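Local coordinates for SWD1-like protein (Myceliophthora thermophila, PDB 6E29) that probably serves, through the WD-repeat beta-propeller domain described here, as a subunit of the COMPASS histone H3 methyltransferase complex, at residues B[29-34]-B[319-324]; B[72-77]-B[113-118]; B[79-84]-B[91-96]; B[123-128]-B[179-184]. All blocks are in the same frame, centred on the assembly; numbering follows the deposited sequence. Where two conformers were deposited one is given.

Interaction 1 of 4, residues B[29-34]-B[319-324]; sequences TCVRFN and VIEWHP
Strand residues 29-33 and 319-322 run in nearly the same direction, 8° between them and 6.3 Å between axes at closest approach, with V31, F33, V319 and E321 filling the interval. No direct backbone hydrogen bond joins them; water bridges instead. One molecule accepts from V319 N and donates to T29 O, while another accepts from F33 N and donates to E321 OE1 at 2.6 Å. The two are the innermost strands of adjoining blades of the beta-propeller, and the blade of 319-322 is the one closed by the N-terminal strand 19-23, the Velcro closure of such rings. The side chains of V31 and V319 pass in opposite directions, CG2 of V31 4.0 Å from CG1 of V319. A bend at chi2 (-65°) turns the E321 carboxylate toward R32, but OE1 to NE measures 3.8 Å, a long salt bridge, and R222 is the stronger partner. Further along, the H323 ring sets its edge against the face of F33, planes 72° apart, with H323 CD2 3.6 Å from F33 CE1. H323 NE2 is itself tied to G37 O. P324 CD packs on F33 CB at 3.6 Å. With F33 cut back to an alanine, the H323 edge would probably lose its aromatic partner and a gap open beside P324.

Interaction 2 of 4, residues B[72-77]-B[113-118]; sequences SLSWSR and GAELHP
The flat group that comes closest across this contact is the E115 carboxylate, which lies beside S74 rather than over any ring: OE2 is 4.0 Å from S74 CB, and OE1 accepts from a water that also meets S74 OG. OE2 has a long, weak ion pair with R32 NH1. W75 leaves the backbone on the side away from 113-118 and bonds through NE1 to R32 O.

Two serine hydroxyls do the joining. S72 OG accepts from A114 N at 2.9 Å with an N-H...O angle of 165°, and S74 OG accepts from L116 N at 3.0 Å and 169°. Both bonds are nearly straight. The chi1 of S74 (173°) sets its hydroxyl opposite its own backbone N, on the line toward L116. S72 OG also donates, to a water 2.7 Å away that in turn donates to A114 O, so the hydroxyl reaches both the N-H and, through the water, the carbonyl of A114. Were S72 an alanine, A114 N is likely to be left without its acceptor, and the water without its donor.

Leucine supplies the apolar part, L116 CD1 lying 4.2 Å from S76 CB. Strands 72-75 and 113-117 are almost parallel, their axes 6.2 Å apart at closest approach, and head successive blades of the propeller. Strand 70-75 pairs with 81-86 and strand 111-117 with 123-128, while A114 and L116 both rest on L83 of the preceding blade.

Interaction 3 of 4, residues B[79-84]-B[91-96]; sequences GRYLLS and VILWDL
Residues 81-84 and 91-95 form the antiparallel hairpin of one WD blade, their directions 162° apart, with L82-W94 and S84-I92 as hydrogen-bonded pairs and Y81-D95 and L83-L93 as non-hydrogen-bonded ones. W94 N reaches L82 O at 2.9 Å, and just beyond the strands L96 N reaches R80 O at 2.8 Å.

On the face carrying S84 and W94, the indole NE1 donates to S84 OG at 2.8 Å, with the hydroxyl almost in the ring plane. S84 chi1 of 54° tucks OG between its own backbone N and carbonyl carbon, facing the indole edge. The hydroxyl is also bonded to H66 NE2. This Trp-Ser-His chain matches part of the hydrogen-bonded tetrad known from WD repeats, and W94-D95 is the dipeptide that names them. I92 CG2 lies over one face of the indole, toward its rim.

At the hairpin's open end the extended R80 makes a salt bridge to D95: NE to OD1 is 3.1 Å, in the guanidinium plane but 34° out of the carboxylate plane, whereas NH2 to OD2 is weak. OD1 also accepts from Q97 N, which helps to fix the carboxylate. Y81 CE1 lies 3.8 Å from D95 CG. L83 CD1 meets V91 CG1 at 3.5 Å, a tight carbon contact.

These two strands are the middle pair of their blade, between 70-75 and 100-106. L83 and V91 touch strand 111-117 of the next blade, while L82 and S84 touch strand 48-53 of the preceding one.

Interaction 4 of 4, residues B[123-128]-B[179-184]; sequences QFAAAL and IVYTAS
Q123 runs out extended, with CG opposite the backbone N (chi1 -171°), and this carries its amide to the hydroxyl of Y181, whose CG is opposite its carbonyl carbon and beside its backbone N. Y181 OH donates to Q123 OE1 at 2.7 Å. The C=O...donor angle is 121° and the donor lies in the carbonyl plane, so the bond uses an amide oxygen lone pair. Amide and ring are nearly coplanar, 18° apart, with OE1 at the ring edge. A125 N is 3.5 Å from the same hydroxyl, but the angle is too poor for a bond.

Small apolar groups make up the remainder. A125 CB packs against Y181 CE1 at 4.0 Å and I179 CD1 at 4.1 Å, and A127 CB meets I179 CG2 at 4.3 Å. The strand axes are 7.0 Å apart at closest approach, and I179 and Y181 reach across to the alanines.

The contact joins two neighbouring propeller blades. Strand 123-128 lies between 111-117 and 134-137 in one, strand 176-181 heads the other, and helix 161-171 falls between them in the chain. Y181 also meets the H117 ring and rests on L135 and L188, and I179 reaches A190 on strand 187-192.

How the interactions relate
Interaction 3 lies within one blade, whereas interactions 1, 2 and 4 join neighbouring blades. Backbone pairing dominates interaction 3, its centre about 16 Å from that of the chain; the others, whose centres lie about 9 to 10 Å from it, depend on side chains and, in 1 and 2, on water. Interactions 1, 3 and 4 are buried, interaction 2 only partly. Interactions 2 and 3 share a sheet through strands 70-75 and 81-86, with S74 O bonded to L83 N. Interactions 2 and 4 share another through 111-117 and 123-128. Interaction 1 touches interaction 2 where N34 packs on W75, while 3 and 4 meet by apolar packing of L83 and V91 on F124.

Interaction 1 of 4, residues B[29-34]-B[319-324]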
loop_
_atom_site.group_PDB
_atom_site.type_symbol
_atom_site.label_atom_id
_atom_site.label_comp_id
_atom_site.label_asym_id
_atom_site.label_seq_id
_atom_site.Cartn_x
_atom_site.Cartn_y
_atom_site.Cartn_z
ATOM N N THR B 29 7.143 -1.750 12.067
ATOM C CA THR B 29 5.910 -1.065 11.704
ATOM C C THR B 29 5.377 -1.520 10.362
ATOM O O THR B 29 4.214 -1.260 10.065
ATOM C CB THR B 29 6.095 0.459 11.634
ATOM O OG1 THR B 29 7.118 0.784 10.680
ATOM C CG2 THR B 29 6.464 1.017 12.958
ATOM N N CYS B 30 6.188 -2.204 9.568
ATOM C CA CYS B 30 5.811 -2.582 8.210
ATOM C C CYS B 30 6.711 -3.740 7.783
ATOM O O CYS B 30 7.867 -3.789 8.204
ATOM C CB CYS B 30 5.950 -1.350 7.302
ATOM S SG CYS B 30 5.926 -1.527 5.501
ATOM N N VAL B 31 6.215 -4.604 6.890
ATOM C CA VAL B 31 7.018 -5.678 6.287
ATOM C C VAL B 31 6.623 -5.813 4.827
ATOM O O VAL B 31 5.511 -5.473 4.453
ATOM C CB VAL B 31 6.799 -7.032 6.961
ATOM C CG1 VAL B 31 7.621 -7.103 8.224
ATOM C CG2 VAL B 31 5.313 -7.224 7.188
ATOM N N ARG B 32 7.532 -6.347 4.008
ATOM C CA ARG B 32 7.281 -6.571 2.582
ATOM C C ARG B 32 8.289 -7.600 2.084
ATOM O O ARG B 32 9.494 -7.403 2.261
ATOM C CB ARG B 32 7.447 -5.288 1.711
ATOM C CG ARG B 32 6.878 -5.440 0.326
ATOM C CD ARG B 32 5.374 -5.007 0.375
ATOM N NE ARG B 32 4.620 -5.274 -0.844
ATOM C CZ ARG B 32 4.291 -4.354 -1.751
ATOM N NH1 ARG B 32 4.681 -3.079 -1.596
ATOM N NH2 ARG B 32 3.557 -4.721 -2.815
ATOM N N PHE B 33 7.797 -8.685 1.482
ATOM C CA PHE B 33 8.684 -9.675 0.846
ATOM C C PHE B 33 9.158 -9.153 -0.510
ATOM O O PHE B 33 8.428 -8.421 -1.174
ATOM C CB PHE B 33 7.929 -10.985 0.622
ATOM C CG PHE B 33 7.618 -11.736 1.883
ATOM C CD1 PHE B 33 8.593 -12.564 2.428
ATOM C CD2 PHE B 33 6.356 -11.679 2.497
ATOM C CE1 PHE B 33 8.362 -13.324 3.631
ATOM C CE2 PHE B 33 6.120 -12.463 3.692
ATOM C CZ PHE B 33 7.150 -13.282 4.242
ATOM N N ASN B 34 10.375 -9.546 -0.939
ATOM C CA ASN B 34 10.769 -9.242 -2.323
ATOM C C ASN B 34 10.050 -10.235 -3.244
ATOM O O ASN B 34 9.279 -11.088 -2.795
ATOM C CB ASN B 34 12.304 -9.222 -2.475
ATOM C CG ASN B 34 12.945 -10.620 -2.371
ATOM O OD1 ASN B 34 12.303 -11.581 -1.968
ATOM N ND2 ASN B 34 14.241 -10.721 -2.733
ATOM N N VAL B 319 0.463 -4.252 10.321
ATOM C CA VAL B 319 0.673 -4.536 8.894
ATOM C C VAL B 319 0.802 -6.027 8.704
ATOM O O VAL B 319 1.517 -6.689 9.468
ATOM C CB VAL B 319 1.932 -3.822 8.378
ATOM C CG1 VAL B 319 2.474 -4.471 7.073
ATOM C CG2 VAL B 319 1.613 -2.332 8.141
ATOM N N ILE B 320 0.200 -6.564 7.623
ATOM C CA ILE B 320 0.366 -7.989 7.326
ATOM C C ILE B 320 0.793 -8.133 5.873
ATOM O O ILE B 320 0.500 -7.283 5.037
ATOM C CB ILE B 320 -0.930 -8.799 7.610
ATOM C CG1 ILE B 320 -2.044 -8.277 6.702
ATOM C CG2 ILE B 320 -1.319 -8.664 9.129
ATOM C CD1 ILE B 320 -3.320 -9.014 6.870
ATOM N N GLU B 321 1.451 -9.241 5.558
ATOM C CA GLU B 321 1.936 -9.467 4.197
ATOM C C GLU B 321 2.028 -10.957 3.963
ATOM O O GLU B 321 2.527 -11.681 4.831
ATOM C CB GLU B 321 3.334 -8.887 3.971
ATOM C CG GLU B 321 3.338 -7.400 3.889
ATOM C CD GLU B 321 2.577 -6.907 2.666
ATOM O OE1 GLU B 321 2.709 -7.509 1.564
ATOM O OE2 GLU B 321 1.830 -5.932 2.831
ATOM N N TRP B 322 1.552 -11.426 2.818
ATOM C CA TRP B 322 1.758 -12.820 2.452
ATOM C C TRP B 322 3.064 -13.015 1.682
ATOM O O TRP B 322 3.472 -12.141 0.898
ATOM C CB TRP B 322 0.633 -13.304 1.540
ATOM C CG TRP B 322 -0.748 -13.404 2.156
ATOM C CD1 TRP B 322 -1.675 -12.393 2.284
ATOM C CD2 TRP B 322 -1.381 -14.593 2.639
ATOM N NE1 TRP B 322 -2.853 -12.897 2.810
ATOM C CE2 TRP B 322 -2.698 -14.243 3.014
ATOM C CE3 TRP B 322 -0.977 -15.927 2.762
ATOM C CZ2 TRP B 322 -3.587 -15.166 3.531
ATOM C CZ3 TRP B 322 -1.871 -16.840 3.281
ATOM C CH2 TRP B 322 -3.150 -16.456 3.648
ATOM N N HIS B 323 3.630 -14.219 1.800
ATOM C CA HIS B 323 4.792 -14.599 0.979
ATOM C C HIS B 323 4.383 -14.689 -0.507
ATOM O O HIS B 323 3.247 -15.065 -0.820
ATOM C CB HIS B 323 5.323 -15.944 1.488
ATOM C CG HIS B 323 6.644 -16.326 0.906
ATOM N ND1 HIS B 323 6.760 -17.089 -0.237
ATOM C CD2 HIS B 323 7.910 -16.039 1.307
ATOM C CE1 HIS B 323 8.050 -17.273 -0.506
ATOM N NE2 HIS B 323 8.761 -16.632 0.403
ATOM N N PRO B 324 5.271 -14.325 -1.452
ATOM C CA PRO B 324 4.852 -14.303 -2.875
ATOM C C PRO B 324 4.717 -15.665 -3.525
ATOM O O PRO B 324 4.269 -15.730 -4.697
ATOM C CB PRO B 324 5.978 -13.511 -3.579
ATOM C CG PRO B 324 7.203 -13.723 -2.644
ATOM C CD PRO B 324 6.598 -13.722 -1.250
HETATM O O HOH W 1 2.136 -2.552 11.886
HETATM O O HOH W 2 4.999 -8.614 0.867
#

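Interaction 2 of 4, residues B[72-77]-B[113-118]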
loop_
_atom_site.group_PDB
_atom_site.type_symbol
_atom_site.label_atom_id
_atom_site.label_comp_id
_atom_site.label_asym_id
_atom_site.label_seq_id
_atom_site.Cartn_x
_atom_site.Cartn_y
_atom_site.Cartn_z
ATOM N N SER B 72 6.177 2.679 4.537
ATOM C CA SER B 72 6.007 1.766 3.411
ATOM C C SER B 72 7.344 1.298 2.878
ATOM O O SER B 72 8.400 1.905 3.130
ATOM C CB SER B 72 5.190 2.380 2.257
ATOM O OG SER B 72 5.953 3.353 1.544
ATOM N N LEU B 73 7.271 0.154 2.203
ATOM C CA LEU B 73 8.412 -0.502 1.577
ATOM C C LEU B 73 7.961 -1.059 0.253
ATOM O O LEU B 73 6.913 -1.695 0.189
ATOM C CB LEU B 73 8.930 -1.693 2.414
ATOM C CG LEU B 73 9.365 -1.358 3.815
ATOM C CD1 LEU B 73 9.319 -2.656 4.688
ATOM C CD2 LEU B 73 10.805 -0.760 3.797
ATOM N N SER B 74 8.785 -0.876 -0.773
ATOM C CA SER B 74 8.452 -1.266 -2.131
ATOM C C SER B 74 9.716 -1.743 -2.821
ATOM O O SER B 74 10.697 -0.994 -2.893
ATOM C CB SER B 74 7.854 -0.051 -2.873
ATOM O OG SER B 74 7.654 -0.305 -4.244
ATOM N N TRP B 75 9.681 -2.960 -3.340
ATOM C CA TRP B 75 10.854 -3.584 -3.928
ATOM C C TRP B 75 10.844 -3.411 -5.434
ATOM O O TRP B 75 9.786 -3.412 -6.052
ATOM C CB TRP B 75 10.893 -5.075 -3.647
ATOM C CG TRP B 75 11.183 -5.521 -2.240
ATOM C CD1 TRP B 75 10.271 -5.631 -1.181
ATOM C CD2 TRP B 75 12.433 -6.020 -1.746
ATOM N NE1 TRP B 75 10.914 -6.157 -0.078
ATOM C CE2 TRP B 75 12.235 -6.399 -0.395
ATOM C CE3 TRP B 75 13.717 -6.153 -2.306
ATOM C CZ2 TRP B 75 13.270 -6.910 0.403
ATOM C CZ3 TRP B 75 14.746 -6.689 -1.511
ATOM C CH2 TRP B 75 14.519 -7.047 -0.173
ATOM N N SER B 76 12.035 -3.330 -6.017
ATOM C CA SER B 76 12.152 -3.281 -7.469
ATOM C C SER B 76 11.871 -4.669 -8.042
ATOM O O SER B 76 11.946 -5.675 -7.335
ATOM C CB SER B 76 13.551 -2.815 -7.899
ATOM O OG SER B 76 14.546 -3.786 -7.566
ATOM N N ARG B 77 11.581 -4.721 -9.351
ATOM C CA ARG B 77 11.255 -6.002 -9.985
ATOM C C ARG B 77 12.378 -7.010 -9.784
ATOM O O ARG B 77 12.133 -8.209 -9.592
ATOM C CB ARG B 77 10.984 -5.787 -11.478
ATOM C CG ARG B 77 10.525 -7.044 -12.277
ATOM C CD ARG B 77 9.698 -8.031 -11.420
ATOM N NE ARG B 77 8.732 -8.861 -12.152
ATOM C CZ ARG B 77 8.509 -10.150 -11.880
ATOM N NH1 ARG B 77 9.196 -10.749 -10.913
ATOM N NH2 ARG B 77 7.608 -10.848 -12.571
ATOM N N GLY B 113 2.657 6.510 1.931
ATOM C CA GLY B 113 3.293 5.387 1.297
ATOM C C GLY B 113 3.828 5.793 -0.056
ATOM O O GLY B 113 3.365 6.757 -0.698
ATOM N N ALA B 114 4.863 5.101 -0.489
ATOM C CA ALA B 114 5.461 5.357 -1.800
ATOM C C ALA B 114 5.681 4.031 -2.523
ATOM O O ALA B 114 6.103 3.044 -1.910
ATOM C CB ALA B 114 6.801 6.141 -1.693
ATOM N N GLU B 115 5.358 4.003 -3.825
ATOM C CA GLU B 115 5.412 2.779 -4.617
ATOM C C GLU B 115 6.326 2.980 -5.805
ATOM O O GLU B 115 6.242 4.011 -6.481
ATOM C CB GLU B 115 4.057 2.361 -5.150
ATOM C CG GLU B 115 3.159 1.744 -4.089
ATOM C CD GLU B 115 3.502 0.287 -3.853
ATOM O OE1 GLU B 115 3.415 -0.491 -4.822
ATOM O OE2 GLU B 115 3.890 -0.073 -2.712
ATOM N N LEU B 116 7.157 1.984 -6.084
ATOM C CA LEU B 116 8.023 2.045 -7.277
ATOM C C LEU B 116 7.246 1.693 -8.542
ATOM O O LEU B 116 6.333 0.864 -8.540
ATOM C CB LEU B 116 9.206 1.088 -7.124
ATOM C CG LEU B 116 10.421 1.581 -6.360
ATOM C CD1 LEU B 116 11.469 0.415 -6.265
ATOM C CD2 LEU B 116 11.058 2.815 -7.026
ATOM N N HIS B 117 7.578 2.379 -9.635
ATOM C CA HIS B 117 7.027 1.992 -10.929
ATOM C C HIS B 117 7.361 0.519 -11.178
ATOM O O HIS B 117 8.518 0.120 -10.984
ATOM C CB HIS B 117 7.621 2.877 -12.033
ATOM C CG HIS B 117 6.969 2.701 -13.369
ATOM N ND1 HIS B 117 7.158 1.569 -14.138
ATOM C CD2 HIS B 117 6.180 3.531 -14.096
ATOM C CE1 HIS B 117 6.493 1.700 -15.273
ATOM N NE2 HIS B 117 5.890 2.883 -15.275
ATOM N N PRO B 118 6.398 -0.316 -11.591
ATOM C CA PRO B 118 6.657 -1.771 -11.636
ATOM C C PRO B 118 7.711 -2.197 -12.632
ATOM O O PRO B 118 8.148 -3.357 -12.581
ATOM C CB PRO B 118 5.302 -2.359 -12.022
ATOM C CG PRO B 118 4.306 -1.258 -11.699
ATOM C CD PRO B 118 4.998 0.007 -11.948
HETATM O O HOH W 3 8.110 2.835 -0.038
HETATM O O HOH W 4 5.772 -2.273 -5.149
#

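Interaction 3 of 4, residues B[79-84]-B[91-96]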
loop_
_atom_site.group_PDB
_atom_site.type_symbol
_atom_site.label_atom_id
_atom_site.label_comp_id
_atom_site.label_asym_id
_atom_site.label_seq_id
_atom_site.Cartn_x
_atom_site.Cartn_y
_atom_site.Cartn_z
ATOM N N GLY B 79 14.674 -7.157 -7.332
ATOM C CA GLY B 79 15.152 -7.345 -5.977
ATOM C C GLY B 79 16.388 -6.546 -5.595
ATOM O O GLY B 79 16.821 -6.625 -4.426
ATOM N N ARG B 80 16.952 -5.749 -6.509
ATOM C CA ARG B 80 18.182 -5.051 -6.171
ATOM C C ARG B 80 17.938 -3.760 -5.393
ATOM O O ARG B 80 18.806 -3.357 -4.596
ATOM C CB ARG B 80 18.986 -4.771 -7.421
ATOM C CG ARG B 80 20.236 -4.094 -7.093
ATOM C CD ARG B 80 21.034 -3.813 -8.338
ATOM N NE ARG B 80 22.230 -3.069 -8.018
ATOM C CZ ARG B 80 23.157 -2.759 -8.921
ATOM N NH1 ARG B 80 22.981 -3.131 -10.188
ATOM N NH2 ARG B 80 24.243 -2.079 -8.559
ATOM N N TYR B 81 16.761 -3.140 -5.550
ATOM C CA TYR B 81 16.461 -1.826 -5.003
ATOM C C TYR B 81 15.228 -1.885 -4.107
ATOM O O TYR B 81 14.336 -2.698 -4.316
ATOM C CB TYR B 81 16.216 -0.786 -6.134
ATOM C CG TYR B 81 17.434 -0.675 -7.064
ATOM C CD1 TYR B 81 18.515 0.095 -6.701
ATOM C CD2 TYR B 81 17.466 -1.340 -8.293
ATOM C CE1 TYR B 81 19.641 0.205 -7.542
ATOM C CE2 TYR B 81 18.595 -1.242 -9.152
ATOM C CZ TYR B 81 19.660 -0.462 -8.763
ATOM O OH TYR B 81 20.766 -0.350 -9.571
ATOM N N LEU B 82 15.227 -1.059 -3.065
ATOM C CA LEU B 82 14.130 -1.031 -2.101
ATOM C C LEU B 82 13.822 0.413 -1.784
ATOM O O LEU B 82 14.710 1.171 -1.386
ATOM C CB LEU B 82 14.484 -1.796 -0.813
ATOM C CG LEU B 82 13.458 -1.787 0.342
ATOM C CD1 LEU B 82 12.210 -2.466 -0.095
ATOM C CD2 LEU B 82 14.083 -2.487 1.551
ATOM N N LEU B 83 12.563 0.792 -1.949
ATOM C CA LEU B 83 12.130 2.147 -1.693
ATOM C C LEU B 83 11.426 2.176 -0.338
ATOM O O LEU B 83 10.482 1.420 -0.109
ATOM C CB LEU B 83 11.191 2.581 -2.808
ATOM C CG LEU B 83 10.801 4.040 -2.793
ATOM C CD1 LEU B 83 11.919 4.871 -3.376
ATOM C CD2 LEU B 83 9.494 4.189 -3.617
ATOM N N SER B 84 11.916 2.997 0.570
ATOM C CA SER B 84 11.325 3.113 1.901
ATOM C C SER B 84 10.823 4.534 2.150
ATOM O O SER B 84 11.416 5.515 1.689
ATOM C CB SER B 84 12.344 2.712 2.998
ATOM O OG SER B 84 13.575 3.470 2.877
ATOM N N VAL B 91 11.609 9.829 1.492
ATOM C CA VAL B 91 11.603 8.612 0.682
ATOM C C VAL B 91 13.041 8.354 0.223
ATOM O O VAL B 91 13.718 9.279 -0.265
ATOM C CB VAL B 91 10.661 8.744 -0.533
ATOM C CG1 VAL B 91 10.764 7.537 -1.427
ATOM C CG2 VAL B 91 9.211 8.904 -0.087
ATOM N N ILE B 92 13.502 7.107 0.361
ATOM C CA ILE B 92 14.880 6.727 0.019
ATOM C C ILE B 92 14.848 5.489 -0.867
ATOM O O ILE B 92 14.091 4.548 -0.599
ATOM C CB ILE B 92 15.725 6.456 1.286
ATOM C CG1 ILE B 92 15.913 7.739 2.110
ATOM C CG2 ILE B 92 17.068 5.790 0.938
ATOM C CD1 ILE B 92 16.641 7.485 3.454
ATOM N N LEU B 93 15.678 5.483 -1.904
ATOM C CA LEU B 93 15.902 4.320 -2.744
ATOM C C LEU B 93 17.253 3.743 -2.365
ATOM O O LEU B 93 18.295 4.387 -2.584
ATOM C CB LEU B 93 15.905 4.632 -4.236
ATOM C CG LEU B 93 15.979 3.302 -5.002
ATOM C CD1 LEU B 93 14.760 2.507 -4.737
ATOM C CD2 LEU B 93 16.072 3.571 -6.469
ATOM N N TRP B 94 17.219 2.552 -1.762
ATOM C CA TRP B 94 18.402 1.812 -1.347
ATOM C C TRP B 94 18.875 0.920 -2.486
ATOM O O TRP B 94 18.063 0.291 -3.178
ATOM C CB TRP B 94 18.088 0.940 -0.114
ATOM C CG TRP B 94 17.605 1.720 1.039
ATOM C CD1 TRP B 94 16.305 1.959 1.386
ATOM C CD2 TRP B 94 18.410 2.412 1.999
ATOM N NE1 TRP B 94 16.248 2.746 2.516
ATOM C CE2 TRP B 94 17.530 3.035 2.915
ATOM C CE3 TRP B 94 19.799 2.533 2.200
ATOM C CZ2 TRP B 94 17.991 3.781 4.009
ATOM C CZ3 TRP B 94 20.255 3.285 3.280
ATOM C CH2 TRP B 94 19.355 3.902 4.168
ATOM N N ASP B 95 20.182 0.848 -2.660
ATOM C CA ASP B 95 20.817 -0.158 -3.499
ATOM C C ASP B 95 21.288 -1.290 -2.568
ATOM O O ASP B 95 22.207 -1.108 -1.755
ATOM C CB ASP B 95 21.963 0.483 -4.285
ATOM C CG ASP B 95 22.655 -0.472 -5.254
ATOM O OD1 ASP B 95 22.341 -1.685 -5.269
ATOM O OD2 ASP B 95 23.532 0.020 -6.001
ATOM N N LEU B 96 20.604 -2.432 -2.635
ATOM C CA LEU B 96 20.954 -3.558 -1.777
ATOM C C LEU B 96 22.152 -4.322 -2.293
ATOM O O LEU B 96 22.667 -5.186 -1.572
ATOM C CB LEU B 96 19.780 -4.512 -1.640
ATOM C CG LEU B 96 18.529 -3.828 -1.100
ATOM C CD1 LEU B 96 17.416 -4.845 -0.907
ATOM C CD2 LEU B 96 18.829 -3.071 0.184
#

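Interaction 4 of 4, residues B[123-128]-B[179-184]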
loop_
_atom_site.group_PDB
_atom_site.type_symbol
_atom_site.label_atom_id
_atom_site.label_comp_id
_atom_site.label_asym_id
_atom_site.label_seq_id
_atom_site.Cartn_x
_atom_site.Cartn_y
_atom_site.Cartn_z
ATOM N N GLN B 123 11.329 5.702 -10.998
ATOM C CA GLN B 123 10.151 6.537 -10.828
ATOM C C GLN B 123 9.317 5.958 -9.706
ATOM O O GLN B 123 9.193 4.740 -9.596
ATOM C CB GLN B 123 9.324 6.609 -12.092
ATOM C CG GLN B 123 8.225 7.630 -11.992
ATOM C CD GLN B 123 7.173 7.472 -13.035
ATOM O OE1 GLN B 123 6.183 6.766 -12.839
ATOM N NE2 GLN B 123 7.320 8.207 -14.115
ATOM N N PHE B 124 8.769 6.825 -8.857
ATOM C CA PHE B 124 7.843 6.370 -7.835
ATOM C C PHE B 124 6.705 7.368 -7.682
ATOM O O PHE B 124 6.768 8.520 -8.162
ATOM C CB PHE B 124 8.531 6.123 -6.458
ATOM C CG PHE B 124 8.963 7.376 -5.739
ATOM C CD1 PHE B 124 8.101 8.058 -4.899
ATOM C CD2 PHE B 124 10.279 7.840 -5.875
ATOM C CE1 PHE B 124 8.534 9.226 -4.242
ATOM C CE2 PHE B 124 10.699 9.016 -5.235
ATOM C CZ PHE B 124 9.822 9.711 -4.419
ATOM N N ALA B 125 5.647 6.887 -7.054
ATOM C CA ALA B 125 4.490 7.694 -6.685
ATOM C C ALA B 125 4.272 7.648 -5.182
ATOM O O ALA B 125 4.354 6.577 -4.552
ATOM C CB ALA B 125 3.225 7.233 -7.403
ATOM N N ALA B 126 3.946 8.798 -4.598
ATOM C CA ALA B 126 3.741 8.843 -3.147
ATOM C C ALA B 126 2.445 9.568 -2.786
ATOM O O ALA B 126 2.009 10.488 -3.478
ATOM C CB ALA B 126 4.937 9.508 -2.472
ATOM N N ALA B 127 1.820 9.134 -1.708
ATOM C CA ALA B 127 0.694 9.864 -1.126
ATOM C C ALA B 127 1.178 10.509 0.175
ATOM O O ALA B 127 1.905 9.881 0.952
ATOM C CB ALA B 127 -0.502 8.922 -0.894
ATOM N N LEU B 128 0.801 11.764 0.407
ATOM C CA LEU B 128 1.323 12.564 1.510
ATOM C C LEU B 128 0.208 12.996 2.452
ATOM O O LEU B 128 -0.894 13.348 2.006
ATOM C CB LEU B 128 2.004 13.796 0.972
ATOM C CG LEU B 128 3.174 13.447 0.079
ATOM C CD1 LEU B 128 3.693 14.739 -0.497
ATOM C CD2 LEU B 128 4.243 12.735 0.957
ATOM N N ILE B 179 -1.897 5.080 -3.059
ATOM C CA ILE B 179 -1.740 5.079 -4.509
ATOM C C ILE B 179 -0.892 3.890 -4.918
ATOM O O ILE B 179 0.067 3.547 -4.226
ATOM C CB ILE B 179 -1.105 6.408 -4.969
ATOM C CG1 ILE B 179 -1.197 6.531 -6.495
ATOM C CG2 ILE B 179 0.352 6.556 -4.380
ATOM C CD1 ILE B 179 -0.793 7.912 -7.010
ATOM N N VAL B 180 -1.247 3.258 -6.040
ATOM C CA VAL B 180 -0.466 2.131 -6.566
ATOM C C VAL B 180 -0.403 2.259 -8.079
ATOM O O VAL B 180 -1.275 2.864 -8.704
ATOM C CB VAL B 180 -1.060 0.740 -6.203
ATOM C CG1 VAL B 180 -1.017 0.509 -4.723
ATOM C CG2 VAL B 180 -2.498 0.583 -6.695
ATOM N N TYR B 181 0.603 1.624 -8.698
ATOM C CA TYR B 181 0.611 1.587 -10.166
ATOM C C TYR B 181 -0.188 0.380 -10.634
ATOM O O TYR B 181 -0.170 -0.678 -9.979
ATOM C CB TYR B 181 2.061 1.402 -10.691
ATOM C CG TYR B 181 2.974 2.600 -10.579
ATOM C CD1 TYR B 181 3.699 2.847 -9.420
ATOM C CD2 TYR B 181 3.166 3.457 -11.693
ATOM C CE1 TYR B 181 4.566 3.933 -9.326
ATOM C CE2 TYR B 181 4.060 4.558 -11.631
ATOM C CZ TYR B 181 4.742 4.777 -10.446
ATOM O OH TYR B 181 5.609 5.814 -10.357
ATOM N N THR B 182 -0.811 0.492 -11.798
ATOM C CA THR B 182 -1.292 -0.699 -12.490
ATOM C C THR B 182 -0.079 -1.523 -12.949
ATOM O O THR B 182 1.060 -1.060 -12.886
ATOM C CB THR B 182 -2.157 -0.353 -13.689
ATOM O OG1 THR B 182 -1.357 0.349 -14.661
ATOM C CG2 THR B 182 -3.390 0.475 -13.244
ATOM N N ALA B 183 -0.341 -2.749 -13.431
ATOM C CA ALA B 183 0.746 -3.690 -13.700
ATOM C C ALA B 183 1.671 -3.174 -14.785
ATOM O O ALA B 183 2.887 -3.433 -14.748
ATOM C CB ALA B 183 0.192 -5.066 -14.091
ATOM N N SER B 184 1.124 -2.453 -15.767
ATOM C CA SER B 184 1.959 -1.978 -16.868
ATOM C C SER B 184 2.754 -0.747 -16.491
ATOM O O SER B 184 3.717 -0.411 -17.193
ATOM C CB SER B 184 1.112 -1.624 -18.105
ATOM O OG SER B 184 0.293 -0.476 -17.825
#